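Local coordinates for protein peptidase family U32 (Geobacillus thermoleovorans, PDB 4HE6) that is of unknown function but forms the all-beta C-terminal domain of a putative peptidase of family U32, at residues A9-G14 against F80-M85; T23-N28 against H66-V71; K52-D57 against I70-V75. All blocks are in the same frame, centred on the assembly; numbering follows the deposited sequence.

Interaction 1 of 3, residues A9-G14 against F80-M85; sequences AGLVLG and FPYNMM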
loop_
_atom_site.group_PDB
_atom_site.type_symbol
_atom_site.label_atom_id
_atom_site.label_comp_id
_atom_site.label_asym_id
_atom_site.label_seq_id
_atom_site.Cartn_x
_atom_site.Cartn_y
_atom_site.Cartn_z
ATOM N N ALA A 9 0.634 -7.375 2.038
ATOM C CA ALA A 9 0.971 -7.047 0.681
ATOM C C ALA A 9 1.850 -5.842 0.514
ATOM O O ALA A 9 2.452 -5.676 -0.544
ATOM C CB ALA A 9 -0.323 -6.832 -0.099
ATOM N N GLY A 10 1.935 -4.981 1.538
ATOM C CA GLY A 10 2.790 -3.830 1.416
ATOM C C GLY A 10 3.111 -3.267 2.789
ATOM O O GLY A 10 2.346 -3.421 3.747
ATOM N N LEU A 11 4.211 -2.569 2.840
ATOM C CA LEU A 11 4.657 -1.849 4.033
ATOM C C LEU A 11 4.717 -0.368 3.685
ATOM O O LEU A 11 5.352 0.002 2.689
ATOM C CB LEU A 11 6.034 -2.351 4.451
ATOM C CG LEU A 11 6.669 -1.758 5.701
ATOM C CD1 LEU A 11 5.843 -2.143 6.905
ATOM C CD2 LEU A 11 8.095 -2.262 5.890
ATOM N N VAL A 12 4.042 0.472 4.443
ATOM C CA VAL A 12 4.067 1.914 4.130
ATOM C C VAL A 12 5.439 2.482 4.479
ATOM O O VAL A 12 5.887 2.304 5.596
ATOM C CB VAL A 12 2.957 2.643 4.917
ATOM C CG1 VAL A 12 2.997 4.133 4.623
ATOM C CG2 VAL A 12 1.600 2.068 4.578
ATOM N N LEU A 13 6.083 3.134 3.522
ATOM C CA LEU A 13 7.345 3.807 3.750
ATOM C C LEU A 13 7.143 5.299 4.028
ATOM O O LEU A 13 7.996 5.932 4.620
ATOM C CB LEU A 13 8.332 3.608 2.642
ATOM C CG LEU A 13 8.702 2.177 2.293
ATOM C CD1 LEU A 13 9.725 2.206 1.175
ATOM C CD2 LEU A 13 9.209 1.438 3.510
ATOM N N GLY A 14 6.064 5.872 3.466
ATOM C CA GLY A 14 5.861 7.309 3.592
ATOM C C GLY A 14 4.470 7.648 3.140
ATOM O O GLY A 14 3.771 6.891 2.470
ATOM N N PHE A 80 0.755 6.375 8.597
ATOM C CA PHE A 80 2.083 6.632 9.119
ATOM C C PHE A 80 3.084 5.663 8.547
ATOM O O PHE A 80 2.730 4.549 8.169
ATOM C CB PHE A 80 2.074 6.482 10.628
ATOM C CG PHE A 80 1.228 7.448 11.346
ATOM C CD1 PHE A 80 -0.036 7.146 11.785
ATOM C CD2 PHE A 80 1.740 8.739 11.578
ATOM C CE1 PHE A 80 -0.832 8.060 12.438
ATOM C CE2 PHE A 80 0.959 9.664 12.225
ATOM C CZ PHE A 80 -0.309 9.339 12.661
ATOM N N PRO A 81 4.350 6.038 8.474
ATOM C CA PRO A 81 5.389 5.087 8.065
ATOM C C PRO A 81 5.288 3.845 8.929
ATOM O O PRO A 81 5.148 3.877 10.129
ATOM C CB PRO A 81 6.657 5.869 8.329
ATOM C CG PRO A 81 6.264 7.319 8.132
ATOM C CD PRO A 81 4.904 7.375 8.768
ATOM N N TYR A 82 5.353 2.699 8.225
ATOM C CA TYR A 82 5.404 1.360 8.798
ATOM C C TYR A 82 4.076 0.828 9.273
ATOM O O TYR A 82 4.012 -0.282 9.797
ATOM C CB TYR A 82 6.575 1.182 9.817
ATOM C CG TYR A 82 7.836 1.566 9.074
ATOM C CD1 TYR A 82 8.399 2.796 9.169
ATOM C CD2 TYR A 82 8.396 0.699 8.134
ATOM C CE1 TYR A 82 9.519 3.209 8.457
ATOM C CE2 TYR A 82 9.491 1.072 7.409
ATOM C CZ TYR A 82 10.051 2.308 7.557
ATOM O OH TYR A 82 11.147 2.701 6.817
ATOM N N ASN A 83 2.962 1.569 8.983
ATOM C CA ASN A 83 1.704 0.885 8.863
ATOM C C ASN A 83 1.798 -0.156 7.744
ATOM O O ASN A 83 2.672 -0.105 6.915
ATOM C CB ASN A 83 0.568 1.880 8.643
ATOM C CG ASN A 83 0.209 2.720 9.896
ATOM O OD1 ASN A 83 -0.202 3.850 9.784
ATOM N ND2 ASN A 83 0.388 2.238 11.124
ATOM N N MET A 84 0.875 -1.091 7.784
ATOM C CA MET A 84 0.890 -2.219 6.880
ATOM C C MET A 84 -0.358 -2.241 6.019
ATOM O O MET A 84 -1.379 -1.617 6.314
ATOM C CB MET A 84 0.989 -3.487 7.744
ATOM C CG MET A 84 2.174 -3.566 8.710
ATOM S SD MET A 84 2.379 -5.071 9.683
ATOM C CE MET A 84 2.725 -6.336 8.485
ATOM N N MET A 85 -0.279 -2.975 4.916
ATOM C CA MET A 85 -1.358 -3.117 3.972
ATOM C C MET A 85 -1.548 -4.584 3.627
ATOM O O MET A 85 -0.569 -5.287 3.389
ATOM C CB MET A 85 -1.023 -2.372 2.654
ATOM C CG MET A 85 -2.202 -2.273 1.717
ATOM S SD MET A 85 -1.773 -1.570 0.097
ATOM C CE MET A 85 -1.096 -3.033 -0.672
#

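Interaction 2 of 3, residues T23-N28 against H66-V71; sequences TVQQRN and HPLQIV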
loop_
_atom_site.group_PDB
_atom_site.type_symbol
_atom_site.label_atom_id
_atom_site.label_comp_id
_atom_site.label_asym_id
_atom_site.label_seq_id
_atom_site.Cartn_x
_atom_site.Cartn_y
_atom_site.Cartn_z
ATOM N N THR A 23 3.640 6.024 -0.256
ATOM C CA THR A 23 4.755 5.291 -0.787
ATOM C C THR A 23 4.799 3.948 -0.094
ATOM O O THR A 23 4.850 3.889 1.173
ATOM C CB THR A 23 6.074 6.056 -0.560
ATOM O OG1 THR A 23 5.964 7.328 -1.185
ATOM C CG2 THR A 23 7.257 5.291 -1.136
ATOM N N VAL A 24 4.708 2.857 -0.841
ATOM C CA VAL A 24 4.545 1.521 -0.291
ATOM C C VAL A 24 5.582 0.570 -0.889
ATOM O O VAL A 24 5.778 0.529 -2.089
ATOM C CB VAL A 24 3.100 1.037 -0.585
ATOM C CG1 VAL A 24 2.957 -0.428 -0.182
ATOM C CG2 VAL A 24 2.104 1.949 0.087
ATOM N N GLN A 25 6.208 -0.199 -0.002
ATOM C CA GLN A 25 7.119 -1.259 -0.419
ATOM C C GLN A 25 6.294 -2.524 -0.582
ATOM O O GLN A 25 5.705 -3.036 0.362
ATOM C CB GLN A 25 8.212 -1.416 0.609
ATOM C CG GLN A 25 9.264 -2.487 0.281
ATOM C CD GLN A 25 10.272 -2.620 1.403
ATOM O OE1 GLN A 25 9.848 -2.953 2.526
ATOM N NE2 GLN A 25 11.570 -2.366 1.213
ATOM N N GLN A 26 6.230 -3.018 -1.804
ATOM C CA GLN A 26 5.446 -4.218 -2.101
ATOM C C GLN A 26 6.037 -5.425 -1.403
ATOM O O GLN A 26 7.255 -5.580 -1.333
ATOM C CB GLN A 26 5.416 -4.430 -3.607
ATOM C CG GLN A 26 4.457 -5.516 -4.117
ATOM C CD GLN A 26 5.090 -6.864 -4.283
ATOM O OE1 GLN A 26 5.973 -7.273 -3.545
ATOM N NE2 GLN A 26 4.607 -7.611 -5.288
ATOM N N ARG A 27 5.155 -6.271 -0.906
ATOM C CA ARG A 27 5.565 -7.590 -0.455
ATOM C C ARG A 27 4.886 -8.720 -1.214
ATOM O O ARG A 27 5.491 -9.773 -1.334
ATOM C CB ARG A 27 5.392 -7.680 1.083
ATOM C CG ARG A 27 6.493 -8.470 1.768
ATOM C CD ARG A 27 7.892 -7.934 1.543
ATOM N NE ARG A 27 8.889 -8.395 2.473
ATOM C CZ ARG A 27 9.357 -7.837 3.578
ATOM N NH1 ARG A 27 8.938 -6.638 4.002
ATOM N NH2 ARG A 27 10.286 -8.439 4.276
ATOM N N ASN A 28 3.664 -8.505 -1.660
ATOM C CA ASN A 28 2.965 -9.508 -2.497
ATOM C C ASN A 28 2.119 -8.763 -3.529
ATOM O O ASN A 28 1.780 -7.599 -3.334
ATOM C CB ASN A 28 2.124 -10.455 -1.655
ATOM C CG ASN A 28 2.948 -11.390 -0.825
ATOM O OD1 ASN A 28 3.522 -12.368 -1.343
ATOM N ND2 ASN A 28 3.092 -11.107 0.445
ATOM N N HIS A 66 6.434 -7.156 -8.389
ATOM C CA HIS A 66 7.829 -7.437 -8.131
ATOM C C HIS A 66 8.144 -7.242 -6.655
ATOM O O HIS A 66 8.013 -6.120 -6.158
ATOM C CB HIS A 66 8.696 -6.514 -8.944
ATOM C CG HIS A 66 8.560 -6.688 -10.404
ATOM N ND1 HIS A 66 8.774 -7.887 -11.050
ATOM C CD2 HIS A 66 8.203 -5.791 -11.319
ATOM C CE1 HIS A 66 8.561 -7.670 -12.341
ATOM N NE2 HIS A 66 8.217 -6.424 -12.532
ATOM N N PRO A 67 8.478 -8.318 -5.958
ATOM C CA PRO A 67 8.720 -8.222 -4.499
ATOM C C PRO A 67 9.707 -7.093 -4.163
ATOM O O PRO A 67 10.779 -6.960 -4.715
ATOM C CB PRO A 67 9.253 -9.601 -4.143
ATOM C CG PRO A 67 8.525 -10.471 -5.112
ATOM C CD PRO A 67 8.578 -9.714 -6.420
ATOM N N LEU A 68 9.291 -6.283 -3.201
ATOM C CA LEU A 68 10.066 -5.229 -2.546
ATOM C C LEU A 68 10.308 -3.991 -3.403
ATOM O O LEU A 68 11.025 -3.095 -2.982
ATOM C CB LEU A 68 11.361 -5.807 -1.937
ATOM C CG LEU A 68 11.115 -6.784 -0.807
ATOM C CD1 LEU A 68 12.367 -7.564 -0.403
ATOM C CD2 LEU A 68 10.564 -6.076 0.414
ATOM N N GLN A 69 9.671 -3.956 -4.605
ATOM C CA GLN A 69 9.696 -2.700 -5.341
ATOM C C GLN A 69 8.855 -1.649 -4.609
ATOM O O GLN A 69 7.882 -1.974 -3.936
ATOM C CB GLN A 69 9.287 -2.967 -6.787
ATOM C CG GLN A 69 10.490 -3.736 -7.523
ATOM C CD GLN A 69 10.436 -3.770 -9.006
ATOM O OE1 GLN A 69 9.397 -3.328 -9.615
ATOM N NE2 GLN A 69 11.402 -4.329 -9.725
ATOM N N ILE A 70 9.250 -0.408 -4.755
ATOM C CA ILE A 70 8.572 0.735 -4.138
ATOM C C ILE A 70 7.562 1.309 -5.129
ATOM O O ILE A 70 7.902 1.574 -6.299
ATOM C CB ILE A 70 9.576 1.791 -3.684
ATOM C CG1 ILE A 70 10.558 1.243 -2.648
ATOM C CG2 ILE A 70 8.815 2.986 -3.143
ATOM C CD1 ILE A 70 11.743 2.124 -2.363
ATOM N N VAL A 71 6.322 1.463 -4.710
ATOM C CA VAL A 71 5.278 1.986 -5.579
ATOM C C VAL A 71 4.541 3.127 -4.811
ATOM O O VAL A 71 4.684 3.271 -3.588
ATOM C CB VAL A 71 4.309 0.915 -6.067
ATOM C CG1 VAL A 71 5.086 -0.168 -6.799
ATOM C CG2 VAL A 71 3.486 0.344 -4.935
#

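Interaction 3 of 3, residues K52-D57 against I70-V75; sequences KIWDED and IVKFKV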
loop_
_atom_site.group_PDB
_atom_site.type_symbol
_atom_site.label_atom_id
_atom_site.label_comp_id
_atom_site.label_asym_id
_atom_site.label_seq_id
_atom_site.Cartn_x
_atom_site.Cartn_y
_atom_site.Cartn_z
ATOM N N LYS A 52 -4.922 3.231 -9.093
ATOM C CA LYS A 52 -3.857 3.517 -10.068
ATOM C C LYS A 52 -2.529 3.464 -9.299
ATOM O O LYS A 52 -2.509 3.934 -8.169
ATOM C CB LYS A 52 -4.033 4.914 -10.655
ATOM C CG LYS A 52 -3.130 5.146 -11.839
ATOM C CD LYS A 52 -3.589 6.363 -12.681
ATOM C CE LYS A 52 -3.425 7.623 -11.902
ATOM N NZ LYS A 52 -4.040 8.788 -12.588
ATOM N N ILE A 53 -1.480 2.919 -9.883
ATOM C CA ILE A 53 -0.204 2.776 -9.178
ATOM C C ILE A 53 0.904 3.268 -10.088
ATOM O O ILE A 53 0.885 3.058 -11.316
ATOM C CB ILE A 53 0.095 1.268 -8.850
ATOM C CG1 ILE A 53 -1.020 0.630 -8.067
ATOM C CG2 ILE A 53 1.482 1.091 -8.264
ATOM C CD1 ILE A 53 -0.934 -0.931 -8.057
ATOM N N TRP A 54 1.923 3.889 -9.521
ATOM C CA TRP A 54 3.086 4.336 -10.280
ATOM C C TRP A 54 4.343 4.033 -9.475
ATOM O O TRP A 54 4.326 3.834 -8.268
ATOM C CB TRP A 54 3.013 5.774 -10.703
ATOM C CG TRP A 54 2.709 6.814 -9.681
ATOM C CD1 TRP A 54 3.594 7.660 -9.057
ATOM C CD2 TRP A 54 1.409 7.169 -9.175
ATOM N NE1 TRP A 54 2.940 8.481 -8.203
ATOM C CE2 TRP A 54 1.586 8.194 -8.258
ATOM C CE3 TRP A 54 0.115 6.679 -9.395
ATOM C CZ2 TRP A 54 0.538 8.807 -7.538
ATOM C CZ3 TRP A 54 -0.928 7.274 -8.704
ATOM C CH2 TRP A 54 -0.709 8.310 -7.804
ATOM N N ASP A 55 5.458 3.952 -10.204
ATOM C CA ASP A 55 6.759 3.759 -9.563
ATOM C C ASP A 55 7.371 5.140 -9.220
ATOM O O ASP A 55 6.787 6.187 -9.480
ATOM C CB ASP A 55 7.627 2.862 -10.447
ATOM C CG ASP A 55 8.078 3.500 -11.715
ATOM O OD1 ASP A 55 7.958 4.722 -11.902
ATOM O OD2 ASP A 55 8.561 2.737 -12.566
ATOM N N GLU A 56 8.549 5.095 -8.613
ATOM C CA GLU A 56 9.179 6.329 -8.191
ATOM C C GLU A 56 9.685 7.159 -9.348
ATOM O O GLU A 56 10.097 8.304 -9.160
ATOM C CB GLU A 56 10.282 6.044 -7.174
ATOM C CG GLU A 56 9.650 5.451 -5.891
ATOM C CD GLU A 56 10.563 5.468 -4.699
ATOM O OE1 GLU A 56 11.660 4.901 -4.715
ATOM O OE2 GLU A 56 10.088 6.096 -3.718
ATOM N N ASP A 57 9.681 6.634 -10.576
ATOM C CA ASP A 57 10.019 7.323 -11.807
ATOM C C ASP A 57 8.783 7.786 -12.575
ATOM O O ASP A 57 8.959 8.350 -13.664
ATOM C CB ASP A 57 10.896 6.436 -12.678
ATOM C CG ASP A 57 12.198 6.189 -11.919
ATOM O OD1 ASP A 57 12.774 7.114 -11.313
ATOM O OD2 ASP A 57 12.629 5.041 -11.881
ATOM N N ILE A 70 9.250 -0.408 -4.755
ATOM C CA ILE A 70 8.572 0.735 -4.138
ATOM C C ILE A 70 7.562 1.309 -5.129
ATOM O O ILE A 70 7.902 1.574 -6.299
ATOM C CB ILE A 70 9.576 1.791 -3.684
ATOM C CG1 ILE A 70 10.558 1.243 -2.648
ATOM C CG2 ILE A 70 8.815 2.986 -3.143
ATOM C CD1 ILE A 70 11.743 2.124 -2.363
ATOM N N VAL A 71 6.322 1.463 -4.710
ATOM C CA VAL A 71 5.278 1.986 -5.579
ATOM C C VAL A 71 4.541 3.127 -4.811
ATOM O O VAL A 71 4.684 3.271 -3.588
ATOM C CB VAL A 71 4.309 0.915 -6.067
ATOM C CG1 VAL A 71 5.086 -0.168 -6.799
ATOM C CG2 VAL A 71 3.486 0.344 -4.935
ATOM N N LYS A 72 3.774 3.888 -5.557
ATOM C CA LYS A 72 3.003 5.009 -5.035
ATOM C C LYS A 72 1.575 4.945 -5.540
ATOM O O LYS A 72 1.316 4.515 -6.665
ATOM C CB LYS A 72 3.662 6.306 -5.460
ATOM C CG LYS A 72 5.061 6.485 -4.891
ATOM C CD LYS A 72 5.716 7.782 -5.294
ATOM C CE LYS A 72 6.982 8.058 -4.483
ATOM N NZ LYS A 72 7.114 9.535 -4.275
ATOM N N PHE A 73 0.652 5.414 -4.715
ATOM C CA PHE A 73 -0.735 5.513 -5.072
ATOM C C PHE A 73 -1.465 6.372 -4.043
ATOM O O PHE A 73 -0.990 6.547 -2.904
ATOM C CB PHE A 73 -1.421 4.150 -5.226
ATOM C CG PHE A 73 -1.244 3.182 -4.114
ATOM C CD1 PHE A 73 -0.149 2.339 -4.027
ATOM C CD2 PHE A 73 -2.231 3.111 -3.109
ATOM C CE1 PHE A 73 -0.017 1.448 -2.998
ATOM C CE2 PHE A 73 -2.080 2.208 -2.091
ATOM C CZ PHE A 73 -0.984 1.358 -2.039
ATOM N N LYS A 74 -2.596 6.895 -4.431
ATOM C CA LYS A 74 -3.453 7.658 -3.551
ATOM C C LYS A 74 -4.110 6.769 -2.509
ATOM O O LYS A 74 -4.590 5.681 -2.842
ATOM C CB LYS A 74 -4.526 8.401 -4.352
ATOM C CG LYS A 74 -5.285 9.419 -3.594
ATOM C CD LYS A 74 -4.758 10.844 -3.845
ATOM C CE LYS A 74 -5.930 11.760 -4.137
ATOM N NZ LYS A 74 -6.881 11.126 -5.127
ATOM N N VAL A 75 -4.180 7.270 -1.269
ATOM C CA VAL A 75 -4.918 6.573 -0.228
ATOM C C VAL A 75 -5.976 7.474 0.347
ATOM O O VAL A 75 -5.900 8.715 0.337
ATOM C CB VAL A 75 -3.971 5.997 0.856
ATOM C CG1 VAL A 75 -3.037 4.918 0.216
ATOM C CG2 VAL A 75 -3.175 7.082 1.558
HETATM O O HOH W 1 -3.822 6.104 -7.006
HETATM O O HOH W 2 9.868 2.610 -7.835
#

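Interaction 1 of 3, residues A9-G14 against F80-M85
A classic beta bulge and a type II turn frame this antiparallel pairing: Ala9 and Gly10 both face Met85, and the turn from Phe80 to Asn83 meets Val12. At the bulge Met85 O takes two donors, Ala9 N at 2.8 Å and Gly10 N at 3.1 Å, while Met85 N bonds to Gly10 O. Glycine suits this position because a beta carbon on Gly10 would press against Met85 CE, the methyl that packs 3.9 Å from Ala9 CB. Val12 N then gives a nearly straight bond to Asn83 O (166° at the hydrogen), and Val12 O accepts from Tyr82 N at 2.7 Å. Pro81 supplies the fixed phi of the second turn position, Tyr82 takes the positive phi (78°) of the third, and Asn83 OD1 braces the turn by accepting from Phe80 N. The Tyr82 side chain, CG anti to its carbonyl carbon (chi1 -55°), is carried back over strand 10-16: Val12 O lies over one ring face, Leu11 CD2 meets the edge 3.7 Å from Tyr82 CD2, and Leu13 CD2 approaches Tyr82 CE2 obliquely. In the sheet, strand 84-87 runs between strands 10-16 and 35-39, with Phe38 packing on Val12 and Met85.

Interaction 2 of 3, residues T23-N28 against H66-V71
Backbone hydrogen bonds tie Val24 and Gln26 to the end of the type II turn from His66 to Gln69 and the strand that follows it. Val24 and Val71 form a reciprocal pair, both bonds 2.8 Å between the N of one and the O of the other and nearly straight; Gln26 N continues the ladder to Gln69 O. Gln26 O accepts from Leu68 N, which stands above the carbonyl plane, and this bond is more bent (133° at the hydrogen).

Among the side chains, buried Gln26 makes the polar contact with the turn, bending at chi2 (-93°) to fold its amide against it. Gln26 OE1 lies 3.1 Å from Pro67 CA; Leu68 N also makes a weak bond to Gln26 OE1 at 3.5 Å, while Gln26 NE2 donates to Ala64 O. With an alanine here, Ala64 O would probably lose its donor and a gap open beside Pro67, though the turn's backbone bonds would remain.

Van der Waals contact comes largely from Leu68, which lies alongside Gln25 and Arg27. Its CD2 packs 3.6 Å from the amide carbon Gln25 CD and, in one of the two Arg27 conformers, 3.4 Å from Arg27 CD and over one face of the guanidinium. Thr23 CG2 and Ile70 CG2 pack tightly at 3.4 Å.

Strand 21-26 lies between strands 10-16 and 70-74: Leu11 and Leu13 touch Gln25, and Phe73 packs on Val24.

Interaction 3 of 3, residues K52-D57 against I70-V75
The Trp54 indole and the Lys72 side chain cross at about a right angle, the lysine's CB set over one ring face. Lys72 CB sits 3.9 Å from the centroid of the five-membered ring, 23° off its normal, and Phe73 CA lies over the six-membered ring on a similar slant; both are CH-pi contacts. Trp54 CG is held between backbone N and carbonyl carbon (chi1 51°), which folds the broad ring across the neighbouring strand, where a flat aromatic can cover two residues at once. Beneath it the backbones pair: Trp54 N donates to Lys72 O at 3.0 Å in the carbonyl plane, and Lys72 N to Trp54 O at 2.8 Å. Away from the indole, the Ile53 and Val71 side chains cross obliquely, Ile53 CG2 lying 3.6 Å from Val71 CB, a branched pair suited to a buried face. Glu56 reaches back with its extended chain so that OE2 meets Ile70 CG2 at 3.4 Å.

Waters link Lys52 O to Lys74 N and Glu56 N to Ile70 O. Glu56 OE2 and Lys72 NZ stay 4.6 Å apart, beyond a salt bridge, and their attraction is probably modest; cohesion likely rests on the backbone pair, the waters, the Ile53-Val71 packing and the indole.

All three contacts belong to one antiparallel sheet of an all-beta domain. Interaction 1 pairs strand 84-87 with 10-16, interaction 2 pairs 21-26 with 70-74, and interaction 3 pairs 70-74 with 53-55; backbone bonds between 10-16 and 21-26, such as Leu13 N to Thr23 O, bridge interactions 1 and 2. The centres of 1 and 2 are about 10 Å apart, those of 2 and 3 about 9 Å, and those of 1 and 3 about 13 Å. Interactions 2 and 3 share Ile70 and Val71, and both are nested within the loop that interaction 1 closes. Met85 SD packs on Phe73 CZ at 3.7 Å, and chain-distant strands are thus laid side by side.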